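Local coordinates for Tp0751 (Treponema pallidum, PDB 5JK2), which probably serves as an outer-membrane adhesin, using a non-canonical lipocalin fold to bind extracellular matrix components and to interact with host cells, at residues 42-47 against 96-102; 49-54 against 122-128. The protein carries 1 engineered substitution. All blocks are in the same frame, centred on the assembly; numbering follows the deposited sequence.

Contact 1. Residues 42-47 against 96-102; sequences EQGALQ and HTHRKTV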
ATOM      1  N   GLU A  42     -18.377  -2.039  -3.875  1.00 64.96           N
ATOM      2  CA  GLU A  42     -17.472  -1.854  -5.003  1.00 67.94           C
ATOM      3  C   GLU A  42     -17.471  -0.385  -5.443  1.00 61.58           C
ATOM      4  O   GLU A  42     -17.333  -0.067  -6.625  1.00 65.10           O
ATOM      5  CB  GLU A  42     -17.867  -2.793  -6.156  1.00 69.79           C
ATOM      6  CG  GLU A  42     -16.883  -3.938  -6.404  1.00 66.33           C
ATOM      7  CD  GLU A  42     -15.916  -3.659  -7.548  1.00 68.03           C
ATOM      8  OE1 GLU A  42     -16.384  -3.378  -8.673  1.00 70.44           O
ATOM      9  OE2 GLU A  42     -14.688  -3.726  -7.323  1.00 58.72           O
ATOM     10  N   GLN A  43     -17.620   0.506  -4.467  1.00 55.31           N
ATOM     11  CA  GLN A  43     -17.586   1.940  -4.720  1.00 61.05           C
ATOM     12  C   GLN A  43     -16.236   2.335  -5.310  1.00 62.14           C
ATOM     13  O   GLN A  43     -15.273   1.569  -5.242  1.00 56.37           O
ATOM     14  CB  GLN A  43     -17.852   2.718  -3.428  1.00 68.88           C
ATOM     15  CG  GLN A  43     -18.352   4.143  -3.634  1.00 75.36           C
ATOM     16  CD  GLN A  43     -17.845   5.099  -2.573  1.00 78.68           C
ATOM     17  OE1 GLN A  43     -17.669   4.724  -1.415  1.00 81.40           O
ATOM     18  NE2 GLN A  43     -17.598   6.344  -2.967  1.00 74.21           N
ATOM     19  N   GLY A  44     -16.178   3.531  -5.886  1.00 64.28           N
ATOM     20  CA  GLY A  44     -14.983   4.034  -6.539  1.00 62.69           C
ATOM     21  C   GLY A  44     -13.686   3.795  -5.792  1.00 65.96           C
ATOM     22  O   GLY A  44     -12.744   3.237  -6.356  1.00 66.66           O
ATOM     23  N   ALA A  45     -13.636   4.195  -4.522  1.00 65.05           N
ATOM     24  CA  ALA A  45     -12.379   4.208  -3.777  1.00 55.89           C
ATOM     25  C   ALA A  45     -12.317   3.213  -2.618  1.00 55.84           C
ATOM     26  O   ALA A  45     -13.011   3.364  -1.611  1.00 47.71           O
ATOM     27  CB  ALA A  45     -12.111   5.608  -3.254  1.00 52.13           C
ATOM     28  N   LEU A  46     -11.475   2.196  -2.787  1.00 56.67           N
ATOM     29  CA  LEU A  46     -11.005   1.362  -1.685  1.00 49.07           C
ATOM     30  C   LEU A  46      -9.636   1.885  -1.251  1.00 48.90           C
ATOM     31  O   LEU A  46      -9.175   1.633  -0.137  1.00 44.97           O
ATOM     32  CB  LEU A  46     -10.924  -0.110  -2.107  1.00 54.21           C
ATOM     33  CG  LEU A  46      -9.947  -1.030  -1.363  1.00 56.49           C
ATOM     34  CD1 LEU A  46     -10.358  -1.225   0.087  1.00 58.69           C
ATOM     35  CD2 LEU A  46      -9.838  -2.370  -2.077  1.00 63.95           C
ATOM     36  N   GLN A  47      -8.998   2.627  -2.151  1.00 47.64           N
ATOM     37  CA  GLN A  47      -7.681   3.198  -1.910  1.00 38.07           C
ATOM     38  C   GLN A  47      -7.710   4.140  -0.718  1.00 37.03           C
ATOM     39  O   GLN A  47      -6.710   4.316  -0.025  1.00 38.46           O
ATOM     40  CB  GLN A  47      -7.191   3.951  -3.149  1.00 42.68           C
ATOM     41  CG  GLN A  47      -7.266   3.155  -4.447  1.00 48.35           C
ATOM     42  CD  GLN A  47      -6.718   3.923  -5.637  1.00 50.83           C
ATOM     43  OE1 GLN A  47      -6.183   5.021  -5.487  1.00 56.06           O
ATOM     44  NE2 GLN A  47      -6.847   3.347  -6.827  1.00 54.55           N
ATOM     45  N   HIS A  96      -5.267   0.527  -9.675  1.00 36.85           N
ATOM     46  CA  HIS A  96      -6.544  -0.102 -10.006  1.00 41.15           C
ATOM     47  C   HIS A  96      -7.041  -0.992  -8.878  1.00 41.58           C
ATOM     48  O   HIS A  96      -6.270  -1.734  -8.275  1.00 45.95           O
ATOM     49  CB  HIS A  96      -6.419  -0.927 -11.291  1.00 51.81           C
ATOM     50  CG  HIS A  96      -6.509  -0.108 -12.542  1.00 52.77           C
ATOM     51  ND1 HIS A  96      -5.408   0.470 -13.135  1.00 45.60           N
ATOM     52  CD2 HIS A  96      -7.573   0.235 -13.307  1.00 49.45           C
ATOM     53  CE1 HIS A  96      -5.787   1.131 -14.213  1.00 39.05           C
ATOM     54  NE2 HIS A  96      -7.096   1.005 -14.341  1.00 44.67           N
ATOM     55  N   THR A  97      -8.339  -0.903  -8.605  1.00 47.39           N
ATOM     56  CA  THR A  97      -8.989  -1.746  -7.610  1.00 48.23           C
ATOM     57  C   THR A  97      -9.783  -2.859  -8.283  1.00 43.88           C
ATOM     58  O   THR A  97     -10.479  -2.626  -9.268  1.00 48.99           O
ATOM     59  CB  THR A  97      -9.948  -0.935  -6.722  1.00 47.47           C
ATOM     60  OG1 THR A  97     -11.049  -0.466  -7.510  1.00 61.66           O
ATOM     61  CG2 THR A  97      -9.237   0.252  -6.100  1.00 43.38           C
ATOM     62  N   HIS A  98      -9.674  -4.070  -7.748  1.00 44.63           N
ATOM     63  CA  HIS A  98     -10.533  -5.168  -8.169  1.00 44.88           C
ATOM     64  C   HIS A  98     -10.873  -6.040  -6.969  1.00 51.00           C
ATOM     65  O   HIS A  98      -9.991  -6.660  -6.374  1.00 52.39           O
ATOM     66  CB  HIS A  98      -9.870  -6.009  -9.262  1.00 51.49           C
ATOM     67  CG  HIS A  98     -10.797  -6.996  -9.901  1.00 65.08           C
ATOM     68  ND1 HIS A  98     -10.417  -8.282 -10.224  1.00 63.90           N
ATOM     69  CD2 HIS A  98     -12.096  -6.884 -10.273  1.00 59.97           C
ATOM     70  CE1 HIS A  98     -11.439  -8.918 -10.768  1.00 56.81           C
ATOM     71  NE2 HIS A  98     -12.470  -8.092 -10.809  1.00 52.89           N
ATOM     72  N   ARG A  99     -12.156  -6.080  -6.625  1.00 52.99           N
ATOM     73  CA  ARG A  99     -12.639  -6.847  -5.482  1.00 53.49           C
ATOM     74  C   ARG A  99     -11.976  -6.376  -4.186  1.00 52.12           C
ATOM     75  O   ARG A  99     -12.432  -5.409  -3.576  1.00 56.66           O
ATOM     76  CB  ARG A  99     -12.403  -8.344  -5.706  1.00 60.61           C
ATOM     77  CG  ARG A  99     -12.973  -8.857  -7.014  1.00 63.58           C
ATOM     78  CD  ARG A  99     -12.985 -10.373  -7.058  1.00 71.82           C
ATOM     79  NE  ARG A  99     -14.054 -10.933  -6.231  1.00 87.39           N
ATOM     80  CZ  ARG A  99     -15.309 -11.100  -6.638  1.00 84.46           C
ATOM     81  NH1 ARG A  99     -15.672 -10.746  -7.865  1.00 80.80           N
ATOM     82  NH2 ARG A  99     -16.208 -11.620  -5.813  1.00 72.95           N
ATOM     83  N   LYS A 100     -10.901  -7.048  -3.775  1.00 49.93           N
ATOM     84  CA  LYS A 100     -10.217  -6.727  -2.523  1.00 55.27           C
ATOM     85  C   LYS A 100      -8.727  -6.490  -2.742  1.00 56.80           C
ATOM     86  O   LYS A 100      -7.916  -6.678  -1.830  1.00 51.90           O
ATOM     87  CB  LYS A 100     -10.416  -7.852  -1.506  1.00 54.85           C
ATOM     88  CG  LYS A 100     -11.870  -8.088  -1.137  1.00 60.51           C
ATOM     89  CD  LYS A 100     -12.019  -9.210  -0.120  1.00 64.76           C
ATOM     90  CE  LYS A 100     -13.371  -9.141   0.577  1.00 62.68           C
ATOM     91  NZ  LYS A 100     -13.696 -10.390   1.322  1.00 59.20           N
ATOM     92  N   THR A 101      -8.374  -6.068  -3.952  1.00 59.34           N
ATOM     93  CA  THR A 101      -6.978  -5.882  -4.320  1.00 54.68           C
ATOM     94  C   THR A 101      -6.742  -4.572  -5.062  1.00 48.80           C
ATOM     95  O   THR A 101      -7.321  -4.335  -6.122  1.00 45.78           O
ATOM     96  CB  THR A 101      -6.483  -7.036  -5.206  1.00 50.24           C
ATOM     97  OG1 THR A 101      -6.836  -8.287  -4.606  1.00 53.47           O
ATOM     98  CG2 THR A 101      -4.970  -6.968  -5.389  1.00 53.77           C
ATOM     99  N   VAL A 102      -5.886  -3.730  -4.493  1.00 44.84           N
ATOM    100  CA  VAL A 102      -5.387  -2.549  -5.188  1.00 41.56           C
ATOM    101  C   VAL A 102      -4.042  -2.893  -5.815  1.00 37.38           C
ATOM    102  O   VAL A 102      -3.132  -3.355  -5.127  1.00 38.91           O
ATOM    103  CB  VAL A 102      -5.220  -1.346  -4.247  1.00 46.65           C
ATOM    104  CG1 VAL A 102      -4.901  -0.088  -5.044  1.00 38.06           C
ATOM    105  CG2 VAL A 102      -6.478  -1.139  -3.421  1.00 49.63           C
TER
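Leu46, Thr97 and Gln47 bury the most surface where the loop 42-47 lies against the hairpin formed by 96-102, and they illustrate how a loop without regular structure can be seated by a few side chains. Leu46 points at the hairpin with CG anti to its backbone N (chi1 155°), which carries the isobutyl group past Thr97 and on to Val102: its CD2 lies 3.8 Å from Val102 CG2, the two side chains meeting at a slant. The same CD2 also reaches the backbone of the turn at Arg99 and Lys100, more loosely.

Thr97 turns its methyl to the loop. With chi1 at 67° its OG1 sits between the backbone N and the carbonyl carbon, and CG2 is left to meet Gln47 CG at 3.9 Å. The Gln47 chain crosses the Thr97 methyl at a slant, with its amide nitrogen NE2 4.0 Å from Thr97 CG2. Gln47 CG also approaches Val102 CG1 at 4.1 Å, the two chains crossing at about a right angle. No hydrogen bond joins the segments. At the outer end Glu42 brings OE2 to 3.5 Å from Arg99 N, too long to be counted as a hydrogen bond, among solvent-exposed residues.

The hairpin itself is closed by paired backbone bonds, His98 N to Thr101 O (2.9 Å) and Thr101 N to His98 O (3.0 Å). It links strands 86-98 and 101-108 of the calycin-type barrel, while the loop leads from helix 26-39 to strand 52-56. Leu46 also rests on Phe122 of strand 115-122, the strand that pairs with 101-108, and Val102 on Leu50.

Contact 2. Residues 49-54 against 122-128; sequences LLAGLW and FESHAVI. Engineered in segment 122-128: Ala126 (natural residue Glu).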
ATOM      1  N   LEU A  49      -8.786   3.807   2.029  1.00 41.68           N
ATOM      2  CA  LEU A  49      -8.425   3.103   3.253  1.00 38.75           C
ATOM      3  C   LEU A  49      -6.914   2.958   3.394  1.00 34.21           C
ATOM      4  O   LEU A  49      -6.409   2.752   4.496  1.00 35.26           O
ATOM      5  CB  LEU A  49      -9.079   1.719   3.291  1.00 47.74           C
ATOM      6  CG  LEU A  49     -10.577   1.652   3.600  1.00 45.52           C
ATOM      7  CD1 LEU A  49     -11.080   0.227   3.454  1.00 39.14           C
ATOM      8  CD2 LEU A  49     -10.873   2.183   4.998  1.00 52.61           C
ATOM      9  N   LEU A  50      -6.192   3.059   2.282  1.00 34.47           N
ATOM     10  CA  LEU A  50      -4.743   2.878   2.304  1.00 37.37           C
ATOM     11  C   LEU A  50      -4.016   4.120   2.795  1.00 31.45           C
ATOM     12  O   LEU A  50      -2.933   4.021   3.375  1.00 25.46           O
ATOM     13  CB  LEU A  50      -4.226   2.504   0.915  1.00 32.32           C
ATOM     14  CG  LEU A  50      -4.606   1.104   0.432  1.00 31.97           C
ATOM     15  CD1 LEU A  50      -4.207   0.920  -1.014  1.00 27.50           C
ATOM     16  CD2 LEU A  50      -3.953   0.045   1.304  1.00 29.09           C
ATOM     17  N   ALA A  51      -4.609   5.285   2.549  1.00 34.48           N
ATOM     18  CA  ALA A  51      -4.010   6.556   2.940  1.00 33.82           C
ATOM     19  C   ALA A  51      -3.610   6.553   4.413  1.00 34.90           C
ATOM     20  O   ALA A  51      -4.463   6.603   5.298  1.00 38.58           O
ATOM     21  CB  ALA A  51      -4.972   7.693   2.660  1.00 37.80           C
ATOM     22  N   GLY A  52      -2.304   6.481   4.661  1.00 26.39           N
ATOM     23  CA  GLY A  52      -1.776   6.505   6.012  1.00 21.64           C
ATOM     24  C   GLY A  52      -0.566   5.609   6.186  1.00 17.85           C
ATOM     25  O   GLY A  52      -0.024   5.089   5.216  1.00 19.11           O
ATOM     26  N   LEU A  53      -0.153   5.430   7.436  1.00 21.22           N
ATOM     27  CA  LEU A  53       1.029   4.648   7.768  1.00 21.88           C
ATOM     28  C   LEU A  53       0.688   3.183   7.987  1.00 26.02           C
ATOM     29  O   LEU A  53      -0.305   2.866   8.639  1.00 24.74           O
ATOM     30  CB  LEU A  53       1.692   5.211   9.023  1.00 19.81           C
ATOM     31  CG  LEU A  53       2.917   4.464   9.548  1.00 20.40           C
ATOM     32  CD1 LEU A  53       4.040   4.508   8.535  1.00 19.69           C
ATOM     33  CD2 LEU A  53       3.356   5.061  10.875  1.00 30.06           C
ATOM     34  N   TRP A  54       1.530   2.300   7.460  1.00 26.11           N
ATOM     35  CA  TRP A  54       1.351   0.861   7.618  1.00 25.62           C
ATOM     36  C   TRP A  54       2.652   0.210   8.075  1.00 30.18           C
ATOM     37  O   TRP A  54       3.715   0.472   7.514  1.00 28.82           O
ATOM     38  CB  TRP A  54       0.876   0.237   6.309  1.00 21.37           C
ATOM     39  CG  TRP A  54      -0.486   0.697   5.894  1.00 19.53           C
ATOM     40  CD1 TRP A  54      -0.799   1.863   5.263  1.00 20.60           C
ATOM     41  CD2 TRP A  54      -1.720  -0.004   6.079  1.00 27.18           C
ATOM     42  NE1 TRP A  54      -2.153   1.934   5.044  1.00 22.63           N
ATOM     43  CE2 TRP A  54      -2.741   0.800   5.535  1.00 25.67           C
ATOM     44  CE3 TRP A  54      -2.063  -1.233   6.650  1.00 28.30           C
ATOM     45  CZ2 TRP A  54      -4.080   0.414   5.548  1.00 26.00           C
ATOM     46  CZ3 TRP A  54      -3.392  -1.614   6.661  1.00 23.86           C
ATOM     47  CH2 TRP A  54      -4.384  -0.795   6.112  1.00 22.42           C
ATOM     48  N   PHE A 122      -6.354  -6.424   0.776  1.00 38.28           N
ATOM     49  CA  PHE A 122      -6.987  -6.139   2.054  1.00 34.58           C
ATOM     50  C   PHE A 122      -7.547  -7.391   2.712  1.00 36.22           C
ATOM     51  O   PHE A 122      -8.125  -8.250   2.048  1.00 39.35           O
ATOM     52  CB  PHE A 122      -8.117  -5.129   1.876  1.00 41.70           C
ATOM     53  CG  PHE A 122      -7.665  -3.700   1.872  1.00 39.09           C
ATOM     54  CD1 PHE A 122      -7.250  -3.091   0.703  1.00 41.11           C
ATOM     55  CD2 PHE A 122      -7.679  -2.959   3.040  1.00 32.45           C
ATOM     56  CE1 PHE A 122      -6.847  -1.771   0.705  1.00 39.25           C
ATOM     57  CE2 PHE A 122      -7.279  -1.646   3.046  1.00 27.14           C
ATOM     58  CZ  PHE A 122      -6.864  -1.050   1.878  1.00 30.05           C
ATOM     59  N   GLU A 123      -7.373  -7.475   4.027  1.00 37.57           N
ATOM     60  CA  GLU A 123      -7.975  -8.530   4.830  1.00 37.58           C
ATOM     61  C   GLU A 123      -9.014  -7.890   5.738  1.00 35.47           C
ATOM     62  O   GLU A 123     -10.052  -8.476   6.038  1.00 37.47           O
ATOM     63  CB  GLU A 123      -6.918  -9.274   5.652  1.00 40.49           C
ATOM     64  CG  GLU A 123      -5.617  -9.547   4.900  1.00 40.32           C
ATOM     65  CD  GLU A 123      -4.612 -10.319   5.733  1.00 46.08           C
ATOM     66  OE1 GLU A 123      -3.437 -10.412   5.319  1.00 39.38           O
ATOM     67  OE2 GLU A 123      -4.997 -10.834   6.805  1.00 53.19           O
ATOM     68  N   SER A 124      -8.715  -6.669   6.166  1.00 37.89           N
ATOM     69  CA  SER A 124      -9.625  -5.881   6.982  1.00 36.72           C
ATOM     70  C   SER A 124      -9.360  -4.416   6.694  1.00 37.24           C
ATOM     71  O   SER A 124      -8.491  -4.088   5.891  1.00 38.73           O
ATOM     72  CB  SER A 124      -9.435  -6.177   8.469  1.00 42.23           C
ATOM     73  OG  SER A 124      -9.374  -7.571   8.707  1.00 46.53           O
ATOM     74  N   HIS A 125     -10.097  -3.534   7.354  1.00 35.11           N
ATOM     75  CA  HIS A 125      -9.950  -2.110   7.095  1.00 43.24           C
ATOM     76  C   HIS A 125      -8.576  -1.610   7.541  1.00 43.92           C
ATOM     77  O   HIS A 125      -8.092  -0.591   7.048  1.00 40.82           O
ATOM     78  CB  HIS A 125     -11.060  -1.318   7.793  1.00 43.02           C
ATOM     79  CG  HIS A 125     -10.789  -1.029   9.236  1.00 43.46           C
ATOM     80  ND1 HIS A 125     -10.038   0.051   9.649  1.00 43.12           N
ATOM     81  CD2 HIS A 125     -11.173  -1.672  10.363  1.00 49.46           C
ATOM     82  CE1 HIS A 125      -9.969   0.058  10.969  1.00 43.87           C
ATOM     83  NE2 HIS A 125     -10.649  -0.977  11.426  1.00 44.67           N
ATOM     84  N   ALA A 126      -7.946  -2.336   8.463  1.00 38.64           N
ATOM     85  CA  ALA A 126      -6.633  -1.954   8.980  1.00 33.01           C
ATOM     86  C   ALA A 126      -5.655  -3.121   8.926  1.00 37.54           C
ATOM     87  O   ALA A 126      -4.691  -3.172   9.691  1.00 35.50           O
ATOM     88  CB  ALA A 126      -6.756  -1.443  10.399  1.00 35.29           C
ATOM     89  N   VAL A 127      -5.918  -4.054   8.016  1.00 33.90           N
ATOM     90  CA  VAL A 127      -5.064  -5.219   7.825  1.00 23.65           C
ATOM     91  C   VAL A 127      -4.984  -5.561   6.342  1.00 28.14           C
ATOM     92  O   VAL A 127      -6.003  -5.813   5.701  1.00 36.27           O
ATOM     93  CB  VAL A 127      -5.585  -6.440   8.609  1.00 31.02           C
ATOM     94  CG1 VAL A 127      -4.667  -7.635   8.409  1.00 31.26           C
ATOM     95  CG2 VAL A 127      -5.719  -6.111  10.091  1.00 33.93           C
ATOM     96  N   ILE A 128      -3.766  -5.564   5.808  1.00 32.44           N
ATOM     97  CA  ILE A 128      -3.533  -5.873   4.402  1.00 33.19           C
ATOM     98  C   ILE A 128      -2.442  -6.927   4.255  1.00 29.82           C
ATOM     99  O   ILE A 128      -1.830  -7.344   5.240  1.00 31.47           O
ATOM    100  CB  ILE A 128      -3.122  -4.612   3.599  1.00 31.16           C
ATOM    101  CG1 ILE A 128      -1.811  -4.027   4.142  1.00 25.77           C
ATOM    102  CG2 ILE A 128      -4.220  -3.569   3.651  1.00 29.01           C
ATOM    103  CD1 ILE A 128      -1.150  -3.020   3.226  1.00 20.56           C
TER
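The indole of Trp54 takes Ile128 over one face, with CD1 3.9 Å above the plane and offset toward the rim, while Val127 N and the carbonyl oxygens of Leu49, Leu50 and His125 lie at its edge, in or near the plane. Ala126, an engineered residue (Glu in the natural sequence), brings its C obliquely to 3.5 Å from Trp54 CZ3. Ile128 holds CG1 between its backbone N and carbonyl carbon (chi1 61°), and its CG2 comes 3.7 Å from Trp54 CZ3. That branch is shared between two rings, for CG2 also stands 3.5 Å above the plane of Phe122, and Leu50 CD2 lies 4.3 Å from it. Ser124 O lies in plane at the Phe122 edge; Leu49 CB approaches CZ obliquely at 3.8 Å. In segment 122-128, Glu123 and Ser124 both face Val127 in a classic beta bulge.

Across the segments the contact is apolar, with no hydrogen bond. Trp54 NE1 donates instead to Leu50 O at 2.8 Å, the donor 26° from the carbonyl plane, which should restrain the ring's rotation. Arg31 NH1 of helix 26-39 hydrogen-bonds both Leu49 O and His125 O, so one guanidinium nitrogen ties the two segments together and satisfies two carbonyls beside the apolar cluster.

Overall arrangement
The two contacts share one antiparallel barrel and one principle: the chain from the loop after helix 26-39 into strand 52-56 meets first a surface turn, then the interior. Contact 1 is a surface contact with mostly exposed participants, a mixture of aliphatic groups and polar side chains that touch mainly through their carbons; contact 2 is buried, dominated by aromatic and branched aliphatic groups. Their centres are 12 Å apart, yet they touch: Val102 CG2 packs 4.2 Å from Phe122 CE1, and Lys100 O probably accepts a hydrogen bond from Phe122 N. Their segments alternate along the chain. The apolar link between them runs through Leu46, Val102 and Phe122.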